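Local coordinates for protein oxidoreductase, 2OG-Fe(II) oxygenase family (Burkholderia pseudomallei, PDB 6N1F) that binds iron and is probably an oxidoreductase of the 2-oxoglutarate- and iron-dependent oxygenase family, at residues 136-140 and 160-166; 152-158 and 205-211. One frame throughout, in Å; residues are numbered along the deposited sequence.

Contact 1 (136-140 and 160-166); sequences YFIRR and SNPDYEF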
ATOM      1  N   TYR A 136       3.710  13.404  -8.362  1.00 32.98           N
ATOM      2  CA  TYR A 136       3.935  11.992  -8.104  1.00 40.78           C
ATOM      3  C   TYR A 136       3.079  11.151  -9.042  1.00 42.15           C
ATOM      4  O   TYR A 136       2.002  11.573  -9.479  1.00 44.48           O
ATOM      5  CB  TYR A 136       3.637  11.635  -6.650  1.00 33.45           C
ATOM      6  CG  TYR A 136       4.784  11.906  -5.701  1.00 35.34           C
ATOM      7  CD1 TYR A 136       5.573  10.872  -5.220  1.00 40.03           C
ATOM      8  CD2 TYR A 136       5.081  13.196  -5.289  1.00 35.91           C
ATOM      9  CE1 TYR A 136       6.621  11.116  -4.348  1.00 42.49           C
ATOM     10  CE2 TYR A 136       6.125  13.446  -4.423  1.00 32.76           C
ATOM     11  CZ  TYR A 136       6.894  12.414  -3.953  1.00 37.34           C
ATOM     12  OH  TYR A 136       7.939  12.676  -3.083  1.00 37.03           O
ATOM     13  N   PHE A 137       3.595   9.972  -9.374  1.00 35.23           N
ATOM     14  CA  PHE A 137       2.955   9.033 -10.280  1.00 34.54           C
ATOM     15  C   PHE A 137       2.724   7.717  -9.560  1.00 35.13           C
ATOM     16  O   PHE A 137       3.579   7.265  -8.794  1.00 40.96           O
ATOM     17  CB  PHE A 137       3.820   8.778 -11.518  1.00 34.43           C
ATOM     18  CG  PHE A 137       4.255  10.031 -12.216  1.00 36.22           C
ATOM     19  CD1 PHE A 137       3.496  10.557 -13.242  1.00 37.29           C
ATOM     20  CD2 PHE A 137       5.417  10.681 -11.842  1.00 37.05           C
ATOM     21  CE1 PHE A 137       3.887  11.715 -13.893  1.00 45.29           C
ATOM     22  CE2 PHE A 137       5.813  11.839 -12.484  1.00 46.07           C
ATOM     23  CZ  PHE A 137       5.045  12.356 -13.514  1.00 45.19           C
ATOM     24  N   ILE A 138       1.578   7.097  -9.819  1.00 34.15           N
ATOM     25  CA  ILE A 138       1.325   5.738  -9.346  1.00 37.51           C
ATOM     26  C   ILE A 138       1.957   4.784 -10.361  1.00 39.42           C
ATOM     27  O   ILE A 138       1.485   4.673 -11.492  1.00 40.86           O
ATOM     28  CB  ILE A 138      -0.176   5.469  -9.175  1.00 28.29           C
ATOM     29  CG1 ILE A 138      -0.775   6.379  -8.097  1.00 28.42           C
ATOM     30  CG2 ILE A 138      -0.429   4.015  -8.823  1.00 27.59           C
ATOM     31  CD1 ILE A 138      -2.304   6.323  -8.003  1.00 26.47           C
ATOM     32  N   ARG A 139       3.030   4.096  -9.959  1.00 32.76           N
ATOM     33  CA  ARG A 139       3.765   3.244 -10.885  1.00 33.33           C
ATOM     34  C   ARG A 139       3.333   1.787 -10.846  1.00 32.74           C
ATOM     35  O   ARG A 139       3.518   1.070 -11.832  1.00 33.29           O
ATOM     36  CB  ARG A 139       5.267   3.310 -10.593  1.00 38.18           C
ATOM     37  CG  ARG A 139       5.968   4.562 -11.102  1.00 39.54           C
ATOM     38  CD  ARG A 139       7.478   4.418 -10.973  1.00 39.70           C
ATOM     39  NE  ARG A 139       8.043   3.471 -11.927  1.00 43.13           N
ATOM     40  CZ  ARG A 139       8.560   3.821 -13.104  1.00 46.48           C
ATOM     41  NH1 ARG A 139       8.575   5.097 -13.473  1.00 44.16           N
ATOM     42  NH2 ARG A 139       9.064   2.898 -13.913  1.00 41.26           N
ATOM     43  N   ARG A 140       2.801   1.318  -9.725  1.00 32.47           N
ATOM     44  CA  ARG A 140       2.463  -0.085  -9.568  1.00 33.00           C
ATOM     45  C   ARG A 140       1.275  -0.155  -8.632  1.00 29.62           C
ATOM     46  O   ARG A 140       1.155   0.663  -7.724  1.00 30.52           O
ATOM     47  CB  ARG A 140       3.660  -0.891  -9.025  1.00 34.37           C
ATOM     48  CG  ARG A 140       3.333  -2.310  -8.623  1.00 35.35           C
ATOM     49  CD  ARG A 140       4.582  -3.118  -8.327  1.00 41.32           C
ATOM     50  NE  ARG A 140       4.246  -4.462  -7.871  1.00 43.33           N
ATOM     51  CZ  ARG A 140       5.098  -5.484  -7.859  1.00 48.03           C
ATOM     52  NH1 ARG A 140       6.340  -5.313  -8.289  1.00 48.81           N
ATOM     53  NH2 ARG A 140       4.705  -6.678  -7.426  1.00 43.29           N
ATOM     54  N   SER A 160      12.480  -3.658  -6.072  1.00 45.31           N
ATOM     55  CA  SER A 160      11.750  -3.781  -7.331  1.00 50.88           C
ATOM     56  C   SER A 160      11.988  -2.572  -8.226  1.00 56.10           C
ATOM     57  O   SER A 160      12.052  -2.702  -9.454  1.00 63.41           O
ATOM     58  CB  SER A 160      10.256  -3.950  -7.063  1.00 45.26           C
ATOM     59  OG  SER A 160      10.007  -5.151  -6.363  1.00 51.62           O
ATOM     60  N   ASN A 161      12.120  -1.392  -7.629  1.00 50.54           N
ATOM     61  CA  ASN A 161      12.319  -0.152  -8.365  1.00 45.05           C
ATOM     62  C   ASN A 161      12.950   0.859  -7.417  1.00 37.82           C
ATOM     63  O   ASN A 161      12.312   1.278  -6.444  1.00 36.09           O
ATOM     64  CB  ASN A 161      10.988   0.350  -8.929  1.00 37.40           C
ATOM     65  CG  ASN A 161      11.138   1.579  -9.824  1.00 42.22           C
ATOM     66  OD1 ASN A 161      12.030   2.405  -9.633  1.00 39.77           O
ATOM     67  ND2 ASN A 161      10.253   1.702 -10.803  1.00 38.14           N
ATOM     68  N   PRO A 162      14.198   1.270  -7.663  1.00 39.98           N
ATOM     69  CA  PRO A 162      14.881   2.177  -6.728  1.00 40.37           C
ATOM     70  C   PRO A 162      14.256   3.555  -6.628  1.00 45.04           C
ATOM     71  O   PRO A 162      14.684   4.339  -5.775  1.00 53.31           O
ATOM     72  CB  PRO A 162      16.298   2.269  -7.311  1.00 45.14           C
ATOM     73  CG  PRO A 162      16.096   2.042  -8.769  1.00 44.34           C
ATOM     74  CD  PRO A 162      15.021   0.994  -8.853  1.00 42.44           C
ATOM     75  N   ASP A 163      13.273   3.881  -7.463  1.00 39.00           N
ATOM     76  CA  ASP A 163      12.650   5.198  -7.453  1.00 40.47           C
ATOM     77  C   ASP A 163      11.321   5.228  -6.708  1.00 39.77           C
ATOM     78  O   ASP A 163      10.690   6.284  -6.644  1.00 42.42           O
ATOM     79  CB  ASP A 163      12.453   5.700  -8.891  1.00 41.74           C
ATOM     80  CG  ASP A 163      13.760   5.838  -9.644  1.00 55.62           C
ATOM     81  OD1 ASP A 163      14.693   6.484  -9.121  1.00 58.35           O
ATOM     82  OD2 ASP A 163      13.870   5.285 -10.759  1.00 61.58           O
ATOM     83  N   TYR A 164      10.874   4.109  -6.145  1.00 38.29           N
ATOM     84  CA  TYR A 164       9.678   4.141  -5.310  1.00 38.10           C
ATOM     85  C   TYR A 164       9.975   4.919  -4.036  1.00 37.52           C
ATOM     86  O   TYR A 164      10.904   4.572  -3.300  1.00 37.03           O
ATOM     87  CB  TYR A 164       9.230   2.731  -4.953  1.00 35.09           C
ATOM     88  CG  TYR A 164       8.631   1.915  -6.065  1.00 31.29           C
ATOM     89  CD1 TYR A 164       8.240   2.492  -7.255  1.00 35.41           C
ATOM     90  CD2 TYR A 164       8.445   0.552  -5.903  1.00 32.75           C
ATOM     91  CE1 TYR A 164       7.684   1.725  -8.261  1.00 38.88           C
ATOM     92  CE2 TYR A 164       7.891  -0.214  -6.889  1.00 33.52           C
ATOM     93  CZ  TYR A 164       7.514   0.366  -8.064  1.00 39.38           C
ATOM     94  OH  TYR A 164       6.961  -0.429  -9.036  1.00 42.05           O
ATOM     95  N   GLU A 165       9.190   5.962  -3.760  1.00 32.92           N
ATOM     96  CA  GLU A 165       9.371   6.749  -2.542  1.00 31.08           C
ATOM     97  C   GLU A 165       8.380   6.397  -1.450  1.00 33.37           C
ATOM     98  O   GLU A 165       8.715   6.445  -0.264  1.00 32.26           O
ATOM     99  CB  GLU A 165       9.233   8.235  -2.835  1.00 31.71           C
ATOM    100  CG  GLU A 165      10.445   8.896  -3.389  1.00 43.58           C
ATOM    101  CD  GLU A 165      10.224  10.378  -3.504  1.00 47.42           C
ATOM    102  OE1 GLU A 165      10.420  10.920  -4.610  1.00 51.32           O
ATOM    103  OE2 GLU A 165       9.818  10.986  -2.488  1.00 45.57           O
ATOM    104  N   PHE A 166       7.147   6.097  -1.815  1.00 30.69           N
ATOM    105  CA  PHE A 166       6.129   5.813  -0.827  1.00 27.81           C
ATOM    106  C   PHE A 166       5.286   4.669  -1.327  1.00 28.58           C
ATOM    107  O   PHE A 166       5.171   4.428  -2.530  1.00 32.57           O
ATOM    108  CB  PHE A 166       5.229   7.016  -0.529  1.00 28.20           C
ATOM    109  CG  PHE A 166       5.952   8.181   0.065  1.00 35.24           C
ATOM    110  CD1 PHE A 166       6.299   8.189   1.410  1.00 30.02           C
ATOM    111  CD2 PHE A 166       6.286   9.272  -0.721  1.00 33.81           C
ATOM    112  CE1 PHE A 166       6.969   9.274   1.957  1.00 36.49           C
ATOM    113  CE2 PHE A 166       6.953  10.356  -0.183  1.00 40.80           C
ATOM    114  CZ  PHE A 166       7.299  10.356   1.156  1.00 35.89           C
TER

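Contact 2 (152-158 and 205-211); sequences IGMHLDA and CAHRHEV. With FE (Fe (III) ion), chain E.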
ATOM      1  N   ILE A 152       4.455 -12.221   4.279  1.00 28.41           N
ATOM      2  CA  ILE A 152       5.418 -11.568   3.399  1.00 32.08           C
ATOM      3  C   ILE A 152       6.695 -11.390   4.196  1.00 33.22           C
ATOM      4  O   ILE A 152       6.757 -10.538   5.087  1.00 30.93           O
ATOM      5  CB  ILE A 152       4.933 -10.214   2.881  1.00 32.26           C
ATOM      6  CG1 ILE A 152       3.573 -10.350   2.214  1.00 50.22           C
ATOM      7  CG2 ILE A 152       5.956  -9.663   1.898  1.00 26.14           C
ATOM      8  CD1 ILE A 152       3.622 -11.189   0.987  1.00 56.88           C
ATOM      9  N   GLY A 153       7.714 -12.174   3.869  1.00 33.01           N
ATOM     10  CA  GLY A 153       8.983 -12.058   4.555  1.00 31.45           C
ATOM     11  C   GLY A 153       9.636 -10.710   4.318  1.00 30.12           C
ATOM     12  O   GLY A 153       9.258  -9.929   3.441  1.00 33.94           O
HETATM   13  N   MSE A 154      10.642 -10.443   5.136  1.00 34.76           N
HETATM   14  CA  MSE A 154      11.399  -9.191   5.107  1.00 41.20           C
HETATM   15  C   MSE A 154      11.895  -8.790   3.710  1.00 37.15           C
HETATM   16  O   MSE A 154      12.452  -9.623   2.993  1.00 36.82           O
HETATM   17  CB  MSE A 154      12.597  -9.315   6.043  1.00 48.89           C
HETATM   18  CG  MSE A 154      13.208  -7.995   6.380  1.00 61.85           C
HETATM   19 SE   MSE A 154      12.117  -7.109   7.704  1.00 70.40          SE
HETATM   20  CE  MSE A 154      12.967  -7.912   9.282  1.00 64.49           C
ATOM     21  N   HIS A 155      11.710  -7.522   3.325  1.00 39.07           N
ATOM     22  CA  HIS A 155      12.176  -7.074   2.017  1.00 41.70           C
ATOM     23  C   HIS A 155      12.166  -5.553   1.945  1.00 40.33           C
ATOM     24  O   HIS A 155      11.680  -4.864   2.846  1.00 33.64           O
ATOM     25  CB  HIS A 155      11.316  -7.646   0.893  1.00 45.30           C
ATOM     26  CG  HIS A 155       9.942  -7.067   0.846  1.00 45.82           C
ATOM     27  ND1 HIS A 155       8.938  -7.470   1.699  1.00 44.35           N
ATOM     28  CD2 HIS A 155       9.410  -6.097   0.065  1.00 43.22           C
ATOM     29  CE1 HIS A 155       7.842  -6.780   1.438  1.00 43.86           C
ATOM     30  NE2 HIS A 155       8.101  -5.944   0.447  1.00 45.23           N
ATOM     31  N   LEU A 156      12.696  -5.044   0.831  1.00 44.60           N
ATOM     32  CA  LEU A 156      12.719  -3.621   0.505  1.00 45.37           C
ATOM     33  C   LEU A 156      11.988  -3.408  -0.810  1.00 43.99           C
ATOM     34  O   LEU A 156      12.353  -4.011  -1.825  1.00 39.91           O
ATOM     35  CB  LEU A 156      14.151  -3.101   0.383  1.00 45.74           C
ATOM     36  CG  LEU A 156      14.824  -2.468   1.592  1.00 47.18           C
ATOM     37  CD1 LEU A 156      16.332  -2.402   1.360  1.00 53.11           C
ATOM     38  CD2 LEU A 156      14.253  -1.083   1.842  1.00 42.95           C
ATOM     39  N   ASP A 157      10.968  -2.548  -0.794  1.00 49.57           N
ATOM     40  CA  ASP A 157      10.253  -2.227  -2.024  1.00 50.92           C
ATOM     41  C   ASP A 157      11.180  -1.604  -3.051  1.00 48.69           C
ATOM     42  O   ASP A 157      11.033  -1.848  -4.252  1.00 51.54           O
ATOM     43  CB  ASP A 157       9.083  -1.294  -1.725  1.00 52.52           C
ATOM     44  CG  ASP A 157       7.932  -2.004  -1.038  1.00 60.79           C
ATOM     45  OD1 ASP A 157       7.815  -3.242  -1.202  1.00 66.05           O
ATOM     46  OD2 ASP A 157       7.141  -1.320  -0.346  1.00 58.49           O
ATOM     47  N   ALA A 158      12.155  -0.820  -2.596  1.00 46.70           N
ATOM     48  CA  ALA A 158      13.129  -0.228  -3.501  1.00 52.32           C
ATOM     49  C   ALA A 158      13.854  -1.269  -4.351  1.00 50.90           C
ATOM     50  O   ALA A 158      14.404  -0.918  -5.401  1.00 49.60           O
ATOM     51  CB  ALA A 158      14.134   0.594  -2.696  1.00 56.34           C
ATOM     52  N   CYS A 205       9.469   3.884   1.510  1.00 34.84           N
ATOM     53  CA  CYS A 205      10.112   2.684   0.983  1.00 42.78           C
ATOM     54  C   CYS A 205      11.574   2.557   1.405  1.00 47.86           C
ATOM     55  O   CYS A 205      12.270   1.650   0.926  1.00 51.20           O
ATOM     56  CB  CYS A 205       9.993   2.659  -0.545  1.00 46.68           C
ATOM     57  SG  CYS A 205       8.273   2.692  -1.146  1.00 46.18           S
ATOM     58  N   ALA A 206      12.046   3.437   2.285  1.00 44.80           N
ATOM     59  CA  ALA A 206      13.412   3.393   2.790  1.00 44.43           C
ATOM     60  C   ALA A 206      13.625   2.322   3.847  1.00 39.68           C
ATOM     61  O   ALA A 206      14.777   2.010   4.160  1.00 42.26           O
ATOM     62  CB  ALA A 206      13.800   4.752   3.378  1.00 43.73           C
ATOM     63  N   HIS A 207      12.560   1.769   4.418  1.00 34.61           N
ATOM     64  CA  HIS A 207      12.669   0.827   5.520  1.00 37.72           C
ATOM     65  C   HIS A 207      12.229  -0.553   5.077  1.00 37.39           C
ATOM     66  O   HIS A 207      11.229  -0.699   4.369  1.00 38.30           O
ATOM     67  CB  HIS A 207      11.819   1.255   6.710  1.00 37.56           C
ATOM     68  CG  HIS A 207      12.199   2.582   7.275  1.00 45.84           C
ATOM     69  ND1 HIS A 207      13.443   2.834   7.809  1.00 48.98           N
ATOM     70  CD2 HIS A 207      11.498   3.734   7.389  1.00 47.15           C
ATOM     71  CE1 HIS A 207      13.493   4.086   8.227  1.00 50.36           C
ATOM     72  NE2 HIS A 207      12.326   4.655   7.985  1.00 48.13           N
ATOM     73  N   ARG A 208      12.992  -1.556   5.503  1.00 40.31           N
ATOM     74  CA  ARG A 208      12.565  -2.937   5.365  1.00 35.23           C
ATOM     75  C   ARG A 208      11.230  -3.131   6.071  1.00 30.87           C
ATOM     76  O   ARG A 208      10.960  -2.502   7.098  1.00 30.90           O
ATOM     77  CB  ARG A 208      13.636  -3.861   5.953  1.00 38.20           C
ATOM     78  CG  ARG A 208      14.977  -3.794   5.234  1.00 48.38           C
ATOM     79  CD  ARG A 208      16.076  -4.603   5.944  1.00 59.92           C
ATOM     80  NE  ARG A 208      15.908  -6.058   5.847  1.00 70.80           N
ATOM     81  CZ  ARG A 208      16.188  -6.782   4.761  1.00 72.74           C
ATOM     82  NH1 ARG A 208      16.632  -6.191   3.661  1.00 77.24           N
ATOM     83  NH2 ARG A 208      16.011  -8.101   4.768  1.00 68.55           N
ATOM     84  N   HIS A 209      10.374  -3.986   5.510  1.00 30.29           N
ATOM     85  CA  HIS A 209       9.071  -4.241   6.120  1.00 25.95           C
ATOM     86  C   HIS A 209       8.558  -5.618   5.715  1.00 29.61           C
ATOM     87  O   HIS A 209       9.092  -6.268   4.812  1.00 27.89           O
ATOM     88  CB  HIS A 209       8.045  -3.172   5.746  1.00 25.26           C
ATOM     89  CG  HIS A 209       7.798  -3.064   4.279  1.00 48.69           C
ATOM     90  ND1 HIS A 209       8.230  -1.988   3.533  1.00 54.89           N
ATOM     91  CD2 HIS A 209       7.168  -3.896   3.417  1.00 51.78           C
ATOM     92  CE1 HIS A 209       7.870  -2.160   2.275  1.00 57.10           C
ATOM     93  NE2 HIS A 209       7.225  -3.309   2.176  1.00 60.86           N
ATOM     94  N   GLU A 210       7.485  -6.043   6.381  1.00 23.98           N
ATOM     95  CA  GLU A 210       6.986  -7.402   6.247  1.00 24.13           C
ATOM     96  C   GLU A 210       5.550  -7.449   6.728  1.00 28.39           C
ATOM     97  O   GLU A 210       5.103  -6.604   7.510  1.00 20.34           O
ATOM     98  CB  GLU A 210       7.819  -8.384   7.077  1.00 25.47           C
ATOM     99  CG  GLU A 210       7.528  -8.230   8.554  1.00 25.97           C
ATOM    100  CD  GLU A 210       8.218  -9.268   9.438  1.00 39.55           C
ATOM    101  OE1 GLU A 210       8.401 -10.418   8.990  1.00 43.46           O
ATOM    102  OE2 GLU A 210       8.566  -8.924  10.589  1.00 33.07           O
ATOM    103  N   VAL A 211       4.844  -8.481   6.294  1.00 23.65           N
ATOM    104  CA  VAL A 211       3.528  -8.795   6.822  1.00 21.66           C
ATOM    105  C   VAL A 211       3.646 -10.115   7.571  1.00 26.80           C
ATOM    106  O   VAL A 211       4.136 -11.104   7.015  1.00 27.02           O
ATOM    107  CB  VAL A 211       2.478  -8.862   5.701  1.00 20.47           C
ATOM    108  CG1 VAL A 211       1.099  -9.134   6.286  1.00 18.95           C
ATOM    109  CG2 VAL A 211       2.480  -7.558   4.874  1.00 21.07           C
TER
HETATM  110 FE    FE E 300       6.454  -4.046   0.297  0.90 52.11          FE
HETATM  111  O   HOH W   1       4.575  -5.433   1.243  1.00 44.42           O

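Contact 1 (136-140 and 160-166)
Tyr136 and Glu165 meet through one short hydrogen bond. The phenol OH donates to Glu165 OE2 at 2.6 Å. The carboxylate oxygen lies at the edge of the Tyr136 ring, near its plane, while the OH reaches OE2 from above the carboxylate plane, 38° out of it. The same hydroxyl sits at the edge of the Phe166 ring, 3.8 Å from Phe166 CE2. Glu165 OE1 forms a salt bridge with Arg228, so both carboxylate oxygens are engaged.

Arg139 and Arg140, further along strand 137-147, lay their stems against the Tyr164 ring. Arg139 CB is 3.7 Å from Tyr164 CE1, and Arg139 CD comes to the ring edge in its plane. Arg140 CB packs on the phenol oxygen, 3.3 Å from Tyr164 OH. One face of the Tyr164 ring is taken by Asn161 CB, 3.5 Å above its centre. A bend at chi3 (71°) turns the Arg139 guanidinium toward Asn161. Asn161 ND2 and Arg139 NE are 3.0 Å apart, but both are donors and do not bond. Asp96 OD2 joins them, accepting from both and also bonding to Tyr164 OH, while Arg139 NH1 bonds to the backbone oxygens of His229 and Gly231.

The segment 160-166 is the loop that follows the iron-binding segment 152-158 and leads into strand 166-171 of the major sheet of this double-stranded beta-helix fold. It holds a type I turn from Asn161 to Tyr164. Asn161 OD1 accepts from Asp163 N at 2.9 Å, an Asx turn. Glu165 and Phe166 then form a classic beta bulge opposite Tyr226.

Contact 2 (152-158 and 205-211)
His155 and Asp157 from one segment and His209 from the other grip the same iron ion. His209 NE2 and Asp157 OD1 each bind it at 2.2 Å, and His155 NE2 is at 2.5 Å. Water 1 is a fourth ligand, at 2.5 Å. The two imidazole planes are 78° apart and meet obliquely. Both histidine side chains leave the same face of the strand pair. With CG between the backbone N and the carbonyl carbon (chi1 70° and 60°), the rings lean toward the other segment and bring NE2 to the metal. His155 ND1 donates to Gly153 O at 3.0 Å, in the ring plane; this bond and the metal together hold the ring's rotation. His209 ND1 makes a weak bond to His207 O.

This is the two-histidine, one-carboxylate facial triad of the family, with the HxD pair on one segment and the distal histidine on the other. The backbones pair antiparallel. Ile152 and Val211 are a hydrogen-bonded pair, as are His155 and His209, and a beta bulge shifts the register between them. Ile152 CG1 packs on Val211 CB at 3.9 Å, the two side chains side by side.

Away from the metal, the stem of selenomethionine Met154 makes van der Waals contact with the Arg208 guanidinium, CG 3.2 Å from NH2. Leu156 CG packs on Arg208 CG, and its CD2 reaches Cys205 O. Phe181 meets the His209 ring, and Glu210 OE2 bonds to His184.

How the contacts relate
From the N terminus the chain runs first through 136-140, the start of strand 137-147, then through 152-158, 160-166 and 205-211. The segments alternate, so the two contacts cross. Contact 1 closes a loop of 19 residues that contains 152-158. Contact 2 closes a longer one of 46 residues that contains 160-166. They meet where 160-166 passes 205-211: Glu165 O lies 3.2 Å from Cys205 N, a probable hydrogen bond. Contact 1 ties the loop after the iron-binding segment 152-158 to the start of strand 137-147, in the same seven-stranded sheet that 166-171 joins, with strand 218-227 between them. Contact 2 joins strand 152-153 to strand 208-211, at the edge of the four-stranded sheet.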